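Local atomic coordinates of EscN (Escherichia coli O127:H6, PDB entry 2OBL), a protein that is a P-loop protein of the bacterial type III secretion system, with a nucleotide-binding domain related to those of the ATP synthase alpha and beta subunits. Residues Asn271-Ser275 / Glu276-Ala280; Phe55-Val59 / Arg60-Gly64; Glu340-Phe343 / Lys344-Ala347; Ser122-Lys126 / Cys127-Val131; Pro257-Ile261 / Gly262-Ser266. The protein carries 1 engineered substitution. All coordinates share one frame; numbering follows the deposited sequence.

Contact 1 (Asn271-Ser275 / Glu276-Ala280); sequences NVVTS and EHLRA
Glu-276, in the first turn of helix 275-290, folds back over the two residues before it, because its chain bends at chi2 (78°). Ser-275 OG donates to Glu-276 OE2 at 2.9 Å, arriving from above the carboxylate plane, 41° out of it. The other oxygen, OE1, has a weak link of 2.8 Å to Thr-274 OG1.

His-277 meets both Thr-274 and Val-273. Its backbone N gives a capping bond of 3.0 Å to Thr-274 OG1, which marks Thr-274 as the N-cap. Val-273 crosses the imidazole at about a right angle and sets CB over one face, 3.8 Å from the ring centroid, a CH-pi contact. A water in the ring plane sits 2.8 Å from His-277 ND1 and accepts from Thr-274 N, while NE2 is hydrogen-bonded to Gly-64 O.

Leu-278 N donates to Thr-274 O at 2.9 Å (165°), and its CB lies 4.1 Å from Val-273 CG2. This apolar pair brackets the cap in the manner of a hydrophobic staple. Arg-279 N bonds Ser-275 O, but its guanidinium turns to Glu-283.

The Thr-274 hydroxyl caps the helix, and the Glu-276 carboxylate lies beside two hydroxyls; the helix dipole would probably favour its ionised form.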
loop_
_atom_site.group_PDB
_atom_site.type_symbol
_atom_site.label_atom_id
_atom_site.label_comp_id
_atom_site.label_asym_id
_atom_site.label_seq_id
_atom_site.Cartn_x
_atom_site.Cartn_y
_atom_site.Cartn_z
ATOM N N ASN A 271 -7.745 10.701 -13.558
ATOM C CA ASN A 271 -7.801 12.075 -13.056
ATOM C C ASN A 271 -6.436 12.679 -12.740
ATOM O O ASN A 271 -6.340 13.880 -12.463
ATOM C CB ASN A 271 -8.656 12.144 -11.789
ATOM C CG ASN A 271 -10.117 11.895 -12.054
ATOM O OD1 ASN A 271 -10.828 11.324 -11.207
ATOM N ND2 ASN A 271 -10.592 12.325 -13.225
ATOM N N VAL A 272 -5.383 11.865 -12.771
ATOM C CA VAL A 272 -4.058 12.344 -12.358
ATOM C C VAL A 272 -2.975 12.168 -13.423
ATOM O O VAL A 272 -1.829 12.579 -13.214
ATOM C CB VAL A 272 -3.575 11.686 -11.028
ATOM C CG1 VAL A 272 -4.631 11.803 -9.947
ATOM C CG2 VAL A 272 -3.194 10.223 -11.258
ATOM N N VAL A 273 -3.327 11.541 -14.549
ATOM C CA VAL A 273 -2.403 11.403 -15.683
ATOM C C VAL A 273 -2.953 12.042 -16.960
ATOM O O VAL A 273 -4.159 12.285 -17.095
ATOM C CB VAL A 273 -2.049 9.921 -15.972
ATOM C CG1 VAL A 273 -1.590 9.222 -14.685
ATOM C CG2 VAL A 273 -3.235 9.195 -16.587
ATOM N N THR A 274 -2.060 12.323 -17.902
ATOM C CA THR A 274 -2.476 12.890 -19.175
ATOM C C THR A 274 -3.293 11.882 -19.977
ATOM O O THR A 274 -3.209 10.680 -19.744
ATOM C CB THR A 274 -1.262 13.341 -20.007
ATOM O OG1 THR A 274 -0.501 12.191 -20.398
ATOM C CG2 THR A 274 -0.380 14.274 -19.198
ATOM N N SER A 275 -4.070 12.361 -20.946
ATOM C CA SER A 275 -4.860 11.426 -21.735
ATOM C C SER A 275 -3.928 10.471 -22.493
ATOM O O SER A 275 -4.216 9.284 -22.619
ATOM C CB SER A 275 -5.818 12.156 -22.675
ATOM O OG SER A 275 -5.125 12.720 -23.763
ATOM N N GLU A 276 -2.791 10.987 -22.958
ATOM C CA GLU A 276 -1.831 10.171 -23.695
ATOM C C GLU A 276 -1.214 9.094 -22.807
ATOM O O GLU A 276 -1.027 7.957 -23.239
ATOM C CB GLU A 276 -0.744 11.045 -24.324
ATOM C CG GLU A 276 -1.258 12.400 -24.825
ATOM C CD GLU A 276 -1.461 13.392 -23.682
ATOM O OE1 GLU A 276 -0.544 13.520 -22.848
ATOM O OE2 GLU A 276 -2.528 14.034 -23.607
ATOM N N HIS A 277 -0.891 9.461 -21.572
ATOM C CA HIS A 277 -0.402 8.502 -20.591
ATOM C C HIS A 277 -1.474 7.408 -20.401
ATOM O O HIS A 277 -1.173 6.215 -20.444
ATOM C CB HIS A 277 -0.105 9.232 -19.270
ATOM C CG HIS A 277 0.391 8.345 -18.168
ATOM N ND1 HIS A 277 1.032 8.838 -17.050
ATOM C CD2 HIS A 277 0.333 7.002 -18.004
ATOM C CE1 HIS A 277 1.348 7.838 -16.247
ATOM N NE2 HIS A 277 0.937 6.714 -16.802
ATOM N N LEU A 278 -2.725 7.816 -20.215
ATOM C CA LEU A 278 -3.824 6.861 -20.002
ATOM C C LEU A 278 -3.943 5.893 -21.183
ATOM O O LEU A 278 -4.168 4.687 -20.997
ATOM C CB LEU A 278 -5.146 7.617 -19.824
ATOM C CG LEU A 278 -6.329 6.840 -19.241
ATOM C CD1 LEU A 278 -5.988 6.376 -17.820
ATOM C CD2 LEU A 278 -7.578 7.706 -19.233
ATOM N N ARG A 279 -3.800 6.436 -22.393
ATOM C CA ARG A 279 -3.892 5.645 -23.627
ATOM C C ARG A 279 -2.770 4.624 -23.736
ATOM O O ARG A 279 -3.014 3.464 -24.077
ATOM C CB ARG A 279 -3.876 6.533 -24.880
ATOM C CG ARG A 279 -4.092 5.728 -26.170
ATOM C CD ARG A 279 -3.218 6.193 -27.347
ATOM N NE ARG A 279 -1.780 5.996 -27.115
ATOM C CZ ARG A 279 -1.132 4.830 -27.192
ATOM N NH1 ARG A 279 0.179 4.789 -26.968
ATOM N NH2 ARG A 279 -1.776 3.703 -27.483
ATOM N N ALA A 280 -1.542 5.058 -23.459
ATOM C CA ALA A 280 -0.400 4.143 -23.483
ATOM C C ALA A 280 -0.574 3.035 -22.448
ATOM O O ALA A 280 -0.284 1.872 -22.726
ATOM C CB ALA A 280 0.895 4.885 -23.235
HETATM O O HOH W 1 0.992 11.633 -16.971
#

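Contact 2 (Phe55-Val59 / Arg60-Gly64)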
loop_
_atom_site.group_PDB
_atom_site.type_symbol
_atom_site.label_atom_id
_atom_site.label_comp_id
_atom_site.label_asym_id
_atom_site.label_seq_id
_atom_site.Cartn_x
_atom_site.Cartn_y
_atom_site.Cartn_z
ATOM N N PHE A 55 0.543 10.588 -7.150
ATOM C CA PHE A 55 1.406 10.235 -6.033
ATOM C C PHE A 55 2.355 9.171 -6.529
ATOM O O PHE A 55 1.935 8.061 -6.869
ATOM C CB PHE A 55 0.595 9.705 -4.846
ATOM C CG PHE A 55 1.433 9.360 -3.653
ATOM C CD1 PHE A 55 1.838 10.349 -2.763
ATOM C CD2 PHE A 55 1.822 8.059 -3.422
ATOM C CE1 PHE A 55 2.621 10.026 -1.643
ATOM C CE2 PHE A 55 2.602 7.730 -2.312
ATOM C CZ PHE A 55 3.005 8.716 -1.434
ATOM N N ILE A 56 3.632 9.530 -6.610
ATOM C CA ILE A 56 4.631 8.671 -7.229
ATOM C C ILE A 56 5.176 7.662 -6.213
ATOM O O ILE A 56 5.570 8.035 -5.110
ATOM C CB ILE A 56 5.774 9.535 -7.846
ATOM C CG1 ILE A 56 5.188 10.537 -8.841
ATOM C CG2 ILE A 56 6.821 8.670 -8.526
ATOM C CD1 ILE A 56 6.110 11.714 -9.134
ATOM N N LEU A 57 5.177 6.383 -6.580
ATOM C CA LEU A 57 5.660 5.326 -5.684
ATOM C C LEU A 57 7.101 4.901 -5.987
ATOM O O LEU A 57 7.781 4.314 -5.141
ATOM C CB LEU A 57 4.751 4.092 -5.781
ATOM C CG LEU A 57 3.302 4.233 -5.308
ATOM C CD1 LEU A 57 2.647 2.855 -5.221
ATOM C CD2 LEU A 57 3.226 4.923 -3.968
ATOM N N GLY A 58 7.545 5.160 -7.209
ATOM C CA GLY A 58 8.844 4.680 -7.656
ATOM C C GLY A 58 8.775 3.203 -8.009
ATOM O O GLY A 58 9.761 2.471 -7.865
ATOM N N VAL A 59 7.596 2.760 -8.442
ATOM C CA VAL A 59 7.390 1.403 -8.926
ATOM C C VAL A 59 6.787 1.534 -10.319
ATOM O O VAL A 59 5.665 2.025 -10.471
ATOM C CB VAL A 59 6.420 0.602 -8.010
ATOM C CG1 VAL A 59 6.203 -0.804 -8.557
ATOM C CG2 VAL A 59 6.956 0.534 -6.589
ATOM N N ARG A 60 7.542 1.124 -11.334
ATOM C CA ARG A 60 7.122 1.333 -12.727
ATOM C C ARG A 60 5.745 0.792 -13.054
ATOM O O ARG A 60 4.954 1.463 -13.698
ATOM C CB ARG A 60 8.140 0.744 -13.707
ATOM C CG ARG A 60 9.436 1.531 -13.772
ATOM C CD ARG A 60 10.265 1.108 -14.986
ATOM N NE ARG A 60 10.642 -0.302 -14.915
ATOM C CZ ARG A 60 11.838 -0.740 -14.535
ATOM N NH1 ARG A 60 12.787 0.121 -14.192
ATOM N NH2 ARG A 60 12.082 -2.049 -14.487
ATOM N N ALA A 61 5.447 -0.422 -12.608
ATOM C CA ALA A 61 4.181 -1.038 -12.953
ATOM C C ALA A 61 3.026 -0.185 -12.445
ATOM O O ALA A 61 2.023 -0.023 -13.136
ATOM C CB ALA A 61 4.102 -2.423 -12.377
ATOM N N ILE A 62 3.173 0.358 -11.239
ATOM C CA ILE A 62 2.091 1.130 -10.614
ATOM C C ILE A 62 2.044 2.557 -11.142
ATOM O O ILE A 62 1.009 3.025 -11.617
ATOM C CB ILE A 62 2.198 1.134 -9.074
ATOM C CG1 ILE A 62 2.130 -0.300 -8.534
ATOM C CG2 ILE A 62 1.058 1.972 -8.454
ATOM C CD1 ILE A 62 2.489 -0.421 -7.046
ATOM N N ASP A 63 3.174 3.251 -11.075
ATOM C CA ASP A 63 3.250 4.622 -11.586
ATOM C C ASP A 63 2.851 4.699 -13.065
ATOM O O ASP A 63 2.231 5.680 -13.518
ATOM C CB ASP A 63 4.671 5.170 -11.429
ATOM C CG ASP A 63 5.108 5.301 -9.965
ATOM O OD1 ASP A 63 4.255 5.318 -9.056
ATOM O OD2 ASP A 63 6.330 5.401 -9.734
ATOM N N GLY A 64 3.228 3.671 -13.821
ATOM C CA GLY A 64 2.938 3.635 -15.253
ATOM C C GLY A 64 1.512 3.237 -15.598
ATOM O O GLY A 64 0.860 3.901 -16.410
HETATM O O HOH W 2 1.682 5.946 -8.586
#
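Val-59 and Asp-63 grip each other across the first turn of helix 60-65 through the backbone of Val-59, and Ile-62 packs on Leu-57 and Val-59. Val-59 occupies the N-cap position. Its carbonyl O accepts from Asp-63 N at 2.8 Å, with the donor nearly in line with the C=O bond (174°), and it also takes a weak bond from Ile-62 N.

In return, the Asp-63 carboxylate reaches back to the loop. With CG beside its own backbone N (chi1 -64°), it faces three successive amides. Leu-57 N meets OD1 on the syn side at 2.8 Å, tilted 16° from the carboxylate plane. Gly-58 N uses the syn lone pair of OD2, also at 2.8 Å, and Val-59 N adds a weak bond of 3.2 Å to that same oxygen. A water donates to both Asp-63 OD1 and Phe-55 O, so this buried anion is held by N-H and O-H donors that would probably stabilise its charge.

Ile-62 supplies the apolar part: its CG2 lies 3.7 Å from Leu-57 CD1, and its CD1 lies 4.0 Å from Val-59 CG1.

The loop connects strand 54-55 to the helix. Helix 84-94 covers Leu-57 and Val-59, helix 335-345 touches Asp-63 through Tyr-335 and Thr-338, and Cys-68 of strand 68-69 packs on Leu-57 and Ile-62.

Contact 3 (Glu340-Phe343 / Lys344-Ala347); sequences ESLF and KVVA
Ser-341 O accepts from Val-345 N at 3.1 Å, the one bond between 340-343 and 344-347 that is not weak; its donor is tilted 19° from the carbonyl plane. The remaining backbone bonds are weak and mix two spacings. Lys-344 N reaches Glu-340 O at 3.3 Å, four residues back. Leu-342 O is shared by Val-345 N and Val-346 N, and Val-346 N is itself divided between Leu-342 O and Phe-343 O. This change from four-residue to three-residue spacing is the geometric sign of a helix running out at its C-terminal end.

Among the apolar contacts, Leu-342 and Val-345 cross at about a right angle, with CD1 of the leucine 4.1 Å from CG2 of the valine. Both valine methyls also press on carbonyls of the preceding turn. CG2, placed between its own backbone N and carbonyl carbon (chi1 -52°), lies 3.1 Å from Leu-342 O, while CG1 lies 3.3 Å from Ser-341 O. Val-346 CG2 rests similarly against Phe-343 O.

Charge contributes little. Lys-344 CG, beside its own backbone N (chi1 -69°), lies 3.4 Å from Glu-340 O; beyond it the chain bends, yet NZ stays 5.6 Å from Glu-340 OE1, too far for a salt bridge. Both side chains touch a crystal neighbour, so their exact course may partly reflect lattice packing.

This last turn of helix 335-345 lies between two others: Leu-342 and Val-346 face helix 275-290, while Ser-341, Leu-342 and Val-345 pack on helix 318-325, chiefly on Phe-324.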
loop_
_atom_site.group_PDB
_atom_site.type_symbol
_atom_site.label_atom_id
_atom_site.label_comp_id
_atom_site.label_asym_id
_atom_site.label_seq_id
_atom_site.Cartn_x
_atom_site.Cartn_y
_atom_site.Cartn_z
ATOM N N GLU A 340 8.329 7.888 -20.047
ATOM C CA GLU A 340 9.037 7.736 -21.319
ATOM C C GLU A 340 9.174 6.255 -21.688
ATOM O O GLU A 340 9.030 5.867 -22.851
ATOM C CB GLU A 340 10.405 8.429 -21.272
ATOM C CG GLU A 340 10.299 9.955 -21.208
ATOM C CD GLU A 340 11.643 10.661 -21.296
ATOM O OE1 GLU A 340 12.685 9.972 -21.364
ATOM O OE2 GLU A 340 11.655 11.910 -21.306
ATOM N N SER A 341 9.448 5.426 -20.683
ATOM C CA SER A 341 9.624 3.995 -20.901
ATOM C C SER A 341 8.318 3.311 -21.305
ATOM O O SER A 341 8.317 2.406 -22.138
ATOM C CB SER A 341 10.217 3.329 -19.651
ATOM O OG SER A 341 11.546 3.796 -19.437
ATOM N N LEU A 342 7.211 3.739 -20.707
ATOM C CA LEU A 342 5.890 3.213 -21.054
ATOM C C LEU A 342 5.562 3.419 -22.535
ATOM O O LEU A 342 5.109 2.499 -23.222
ATOM C CB LEU A 342 4.812 3.875 -20.196
ATOM C CG LEU A 342 3.356 3.550 -20.542
ATOM C CD1 LEU A 342 3.069 2.056 -20.366
ATOM C CD2 LEU A 342 2.430 4.367 -19.664
ATOM N N PHE A 343 5.784 4.630 -23.025
ATOM C CA PHE A 343 5.517 4.916 -24.432
ATOM C C PHE A 343 6.338 4.009 -25.348
ATOM O O PHE A 343 5.843 3.533 -26.373
ATOM C CB PHE A 343 5.762 6.388 -24.740
ATOM C CG PHE A 343 4.631 7.279 -24.326
ATOM C CD1 PHE A 343 3.793 7.839 -25.270
ATOM C CD2 PHE A 343 4.399 7.553 -22.993
ATOM C CE1 PHE A 343 2.750 8.670 -24.881
ATOM C CE2 PHE A 343 3.356 8.375 -22.607
ATOM C CZ PHE A 343 2.540 8.928 -23.549
ATOM N N LYS A 344 7.580 3.756 -24.955
ATOM C CA LYS A 344 8.461 2.862 -25.697
ATOM C C LYS A 344 7.946 1.414 -25.783
ATOM O O LYS A 344 8.088 0.765 -26.819
ATOM C CB LYS A 344 9.881 2.889 -25.115
ATOM C CG LYS A 344 10.637 4.211 -25.323
ATOM C CD LYS A 344 10.533 4.725 -26.750
ATOM C CE LYS A 344 11.368 5.997 -26.946
ATOM N NZ LYS A 344 11.131 6.932 -25.811
ATOM N N VAL A 345 7.340 0.910 -24.711
ATOM C CA VAL A 345 6.877 -0.488 -24.697
ATOM C C VAL A 345 5.593 -0.728 -25.505
ATOM O O VAL A 345 5.286 -1.863 -25.861
ATOM C CB VAL A 345 6.723 -1.077 -23.258
ATOM C CG1 VAL A 345 7.989 -0.868 -22.440
ATOM C CG2 VAL A 345 5.511 -0.487 -22.547
ATOM N N VAL A 346 4.847 0.331 -25.801
ATOM C CA VAL A 346 3.641 0.175 -26.610
ATOM C C VAL A 346 3.822 0.656 -28.050
ATOM O O VAL A 346 2.887 0.620 -28.851
ATOM C CB VAL A 346 2.416 0.855 -25.958
ATOM C CG1 VAL A 346 2.227 0.333 -24.547
ATOM C CG2 VAL A 346 2.563 2.375 -25.966
ATOM N N ALA A 347 5.030 1.106 -28.373
ATOM C CA ALA A 347 5.331 1.570 -29.726
ATOM C C ALA A 347 5.390 0.390 -30.692
ATOM O O ALA A 347 5.758 -0.726 -30.310
ATOM C CB ALA A 347 6.636 2.337 -29.744
ATOM O OXT ALA A 347 5.066 0.520 -31.875
#

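Contact 4 (Ser122-Lys126 / Cys127-Val131); sequences STLSK and CVLVV
Cys-127 N donates to Leu-124 O at 3.1 Å and closes a type I beta turn between helix 121-124 and strand 127-132. The N-H is fairly straight (159°), but it approaches from above the carbonyl plane, 70° out of it.

The close packing is on the cysteine side. Cys-127 SG, beside its own backbone N (chi1 -72°), lies 3.3 Å from Thr-123 O and 3.9 Å from the methyl CG2 of Thr-123. The same Thr-123 carbonyl accepts from Lys-126 N at 2.9 Å. Further along, Leu-124 and Leu-129 cross at about a right angle and touch through one methyl each, CD2 to CD1 at 3.9 Å.

The opposite character belongs to the turn's outer residues. Ser-125 is exposed, directs its side chain away from the strand and bonds Gln-121 O through OG. Lys-126 also points away, and its chain, extended beyond CG, carries NZ to Ala-97 O.

In the fold this is a helix-to-strand return into the central mixed sheet. Strand 127-132 runs parallel to both 99-105 and 15-16; Cys-127 packs on Ile-100, Leu-129 on Leu-102 and Leu-15, while Val-128 meets helix 138-156.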
loop_
_atom_site.group_PDB
_atom_site.type_symbol
_atom_site.label_atom_id
_atom_site.label_comp_id
_atom_site.label_asym_id
_atom_site.label_seq_id
_atom_site.Cartn_x
_atom_site.Cartn_y
_atom_site.Cartn_z
ATOM N N SER A 122 18.535 7.139 5.129
ATOM C CA SER A 122 17.847 8.301 4.554
ATOM C C SER A 122 16.324 8.137 4.556
ATOM O O SER A 122 15.574 9.108 4.687
ATOM C CB SER A 122 18.350 8.590 3.137
ATOM O OG SER A 122 18.096 7.502 2.270
ATOM N N THR A 123 15.865 6.903 4.424
ATOM C CA THR A 123 14.436 6.635 4.504
ATOM C C THR A 123 13.965 6.651 5.956
ATOM O O THR A 123 12.992 7.330 6.291
ATOM C CB THR A 123 14.068 5.301 3.831
ATOM O OG1 THR A 123 14.443 5.351 2.450
ATOM C CG2 THR A 123 12.549 5.016 3.949
ATOM N N LEU A 124 14.663 5.918 6.821
ATOM C CA LEU A 124 14.296 5.871 8.239
ATOM C C LEU A 124 14.202 7.250 8.889
ATOM O O LEU A 124 13.398 7.462 9.793
ATOM C CB LEU A 124 15.261 4.972 9.016
ATOM C CG LEU A 124 15.243 3.487 8.642
ATOM C CD1 LEU A 124 16.490 2.814 9.171
ATOM C CD2 LEU A 124 13.956 2.801 9.178
ATOM N N SER A 125 15.016 8.190 8.412
ATOM C CA SER A 125 15.040 9.540 8.946
ATOM C C SER A 125 13.756 10.317 8.727
ATOM O O SER A 125 13.513 11.309 9.415
ATOM C CB SER A 125 16.214 10.322 8.364
ATOM O OG SER A 125 17.405 9.947 9.032
ATOM N N LYS A 126 12.948 9.888 7.758
ATOM C CA LYS A 126 11.632 10.509 7.553
ATOM C C LYS A 126 10.468 9.594 7.927
ATOM O O LYS A 126 9.313 9.888 7.595
ATOM C CB LYS A 126 11.469 11.002 6.119
ATOM C CG LYS A 126 11.450 9.920 5.071
ATOM C CD LYS A 126 11.222 10.547 3.703
ATOM C CE LYS A 126 11.135 9.501 2.605
ATOM N NZ LYS A 126 10.966 10.193 1.295
ATOM N N CYS A 127 10.778 8.512 8.635
ATOM C CA CYS A 127 9.779 7.533 9.059
ATOM C C CYS A 127 9.431 7.634 10.536
ATOM O O CYS A 127 10.292 7.886 11.385
ATOM C CB CYS A 127 10.284 6.104 8.804
ATOM S SG CYS A 127 10.341 5.565 7.081
ATOM N N VAL A 128 8.161 7.418 10.839
ATOM C CA VAL A 128 7.756 7.052 12.190
ATOM C C VAL A 128 7.320 5.593 12.142
ATOM O O VAL A 128 6.483 5.209 11.320
ATOM C CB VAL A 128 6.598 7.932 12.711
ATOM C CG1 VAL A 128 6.304 7.583 14.168
ATOM C CG2 VAL A 128 6.951 9.408 12.586
ATOM N N LEU A 129 7.911 4.767 12.998
ATOM C CA LEU A 129 7.707 3.323 12.931
ATOM C C LEU A 129 6.864 2.852 14.108
ATOM O O LEU A 129 7.383 2.680 15.212
ATOM C CB LEU A 129 9.066 2.617 12.954
ATOM C CG LEU A 129 10.058 3.093 11.890
ATOM C CD1 LEU A 129 11.460 2.566 12.185
ATOM C CD2 LEU A 129 9.605 2.638 10.527
ATOM N N VAL A 130 5.559 2.678 13.881
ATOM C CA VAL A 130 4.669 2.165 14.909
ATOM C C VAL A 130 4.678 0.641 14.805
ATOM O O VAL A 130 4.226 0.066 13.816
ATOM C CB VAL A 130 3.237 2.695 14.747
ATOM C CG1 VAL A 130 2.328 2.099 15.842
ATOM C CG2 VAL A 130 3.227 4.228 14.776
ATOM N N VAL A 131 5.244 -0.013 15.811
ATOM C CA VAL A 131 5.429 -1.457 15.732
ATOM C C VAL A 131 4.775 -2.163 16.899
ATOM O O VAL A 131 5.052 -1.855 18.069
ATOM C CB VAL A 131 6.928 -1.818 15.709
ATOM C CG1 VAL A 131 7.121 -3.347 15.710
ATOM C CG2 VAL A 131 7.621 -1.143 14.529
#

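Contact 5 (Pro257-Ile261 / Gly262-Ser266); sequences PAIDI and GLSAS
Two overlapping beta turns, 260-263 and 261-264, reverse the chain before strand 265-266, and Asp-260 takes part through its carbonyl and, more weakly, its carboxylate. Leu-263 N donates to Asp-260 O at 3.3 Å, and Ser-264 N donates to Ile-261 O at 3.1 Å (155°). In each case the donor stands well above the carbonyl plane, as expected of bonds spanning only three residues.

The Asp-260 carbonyl is gripped twice. Ser-264 OG donates to Asp-260 O at 2.9 Å and comes from the opposite face of the carbonyl plane to Leu-263 N. The same hydroxyl binds Val-245 N, so it has a role in both the turn and the adjoining strand. Ile-259 CG2 lies 3.6 Å from this OG.

The carboxylate adds to the first turn. With CG anti to the backbone N (chi1 -174°), Asp-260 OD1 swings over the turn and takes a weak bond of 3.1 Å from Leu-263 N. The Leu-263 side chain crosses it at a slant, CD1 lying 3.7 Å from Asp-260 CG, so an aliphatic branch and an acidic group share one side of the turn.

Strand 242-245 runs antiparallel to 265-266 and also bonds Asp-260 through Val-245. Ile-259 packs on helix 60-65, whereas Ile-261 reaches Leu-65 of that helix and Lys-285 and Ile-288 of helix 275-290.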
loop_
_atom_site.group_PDB
_atom_site.type_symbol
_atom_site.label_atom_id
_atom_site.label_comp_id
_atom_site.label_asym_id
_atom_site.label_seq_id
_atom_site.Cartn_x
_atom_site.Cartn_y
_atom_site.Cartn_z
ATOM N N PRO A 257 7.970 -6.894 -9.080
ATOM C CA PRO A 257 6.823 -7.137 -8.175
ATOM C C PRO A 257 5.767 -8.034 -8.809
ATOM O O PRO A 257 5.508 -7.903 -9.999
ATOM C CB PRO A 257 6.238 -5.731 -7.971
ATOM C CG PRO A 257 7.419 -4.805 -8.196
ATOM C CD PRO A 257 8.171 -5.453 -9.326
ATOM N N ALA A 258 5.141 -8.918 -8.022
ATOM C CA ALA A 258 4.252 -9.945 -8.562
ATOM C C ALA A 258 2.835 -9.415 -8.762
ATOM O O ALA A 258 1.858 -10.070 -8.391
ATOM C CB ALA A 258 4.239 -11.174 -7.659
ATOM N N ILE A 259 2.740 -8.238 -9.366
ATOM C CA ILE A 259 1.472 -7.552 -9.510
ATOM C C ILE A 259 0.699 -8.076 -10.719
ATOM O O ILE A 259 1.177 -8.016 -11.854
ATOM C CB ILE A 259 1.664 -6.031 -9.673
ATOM C CG1 ILE A 259 2.396 -5.429 -8.462
ATOM C CG2 ILE A 259 0.322 -5.374 -9.893
ATOM C CD1 ILE A 259 2.949 -3.998 -8.725
ATOM N N ASP A 260 -0.502 -8.578 -10.479
ATOM C CA ASP A 260 -1.367 -8.961 -11.585
ATOM C C ASP A 260 -2.086 -7.713 -12.055
ATOM O O ASP A 260 -2.973 -7.205 -11.373
ATOM C CB ASP A 260 -2.371 -10.021 -11.133
ATOM C CG ASP A 260 -3.201 -10.572 -12.287
ATOM O OD1 ASP A 260 -3.852 -9.775 -12.988
ATOM O OD2 ASP A 260 -3.203 -11.806 -12.480
ATOM N N ILE A 261 -1.710 -7.213 -13.222
ATOM C CA ILE A 261 -2.259 -5.930 -13.681
ATOM C C ILE A 261 -3.781 -5.990 -13.894
ATOM O O ILE A 261 -4.498 -5.038 -13.574
ATOM C CB ILE A 261 -1.528 -5.452 -14.957
ATOM C CG1 ILE A 261 -0.009 -5.435 -14.719
ATOM C CG2 ILE A 261 -2.061 -4.075 -15.424
ATOM C CD1 ILE A 261 0.485 -4.377 -13.732
ATOM N N GLY A 262 -4.268 -7.115 -14.414
ATOM C CA GLY A 262 -5.683 -7.243 -14.768
ATOM C C GLY A 262 -6.598 -7.297 -13.554
ATOM O O GLY A 262 -7.800 -7.011 -13.653
ATOM N N LEU A 263 -6.031 -7.658 -12.403
ATOM C CA LEU A 263 -6.801 -7.735 -11.144
ATOM C C LEU A 263 -6.626 -6.484 -10.301
ATOM O O LEU A 263 -7.220 -6.350 -9.227
ATOM C CB LEU A 263 -6.333 -8.926 -10.317
ATOM C CG LEU A 263 -6.676 -10.287 -10.894
ATOM C CD1 LEU A 263 -6.028 -11.374 -10.050
ATOM C CD2 LEU A 263 -8.195 -10.431 -10.928
ATOM N N SER A 264 -5.801 -5.567 -10.786
ATOM C CA SER A 264 -5.476 -4.371 -10.022
ATOM C C SER A 264 -6.195 -3.212 -10.665
ATOM O O SER A 264 -6.631 -3.323 -11.819
ATOM C CB SER A 264 -3.964 -4.125 -9.989
ATOM O OG SER A 264 -3.275 -5.200 -9.356
ATOM N N ALA A 265 -6.333 -2.109 -9.940
ATOM C CA ALA A 265 -6.959 -0.925 -10.517
ATOM C C ALA A 265 -6.614 0.329 -9.739
ATOM O O ALA A 265 -6.276 0.274 -8.568
ATOM C CB ALA A 265 -8.491 -1.099 -10.592
ATOM N N SER A 266 -6.671 1.466 -10.418
ATOM C CA SER A 266 -6.634 2.739 -9.730
ATOM C C SER A 266 -7.841 3.532 -10.173
ATOM O O SER A 266 -7.940 3.890 -11.356
ATOM C CB SER A 266 -5.382 3.527 -10.108
ATOM O OG SER A 266 -5.495 4.828 -9.571
#

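Overall arrangement
Contact 2 is the buried member and contact 1 the surface one; contacts 3, 4 and 5 are partly buried. Contacts 1 and 2 both begin helices, but the first uses hydroxyls and an exposed carboxylate, the second a buried aspartate facing loop amides. Contact 3 ends a helix with weak, shared bonds. Contacts 1, 2 and 3 adjoin: His-277 joins the first to Gly-64 of the second, and Leu-342 packs on both residues. Contact 5 joins contact 2 through apolar packing of Ile-259 on Ile-62. Contacts 4 and 5 are turns leading into strands of one sheet, their centres about 27 Å apart, on opposite sides of the chain's centre.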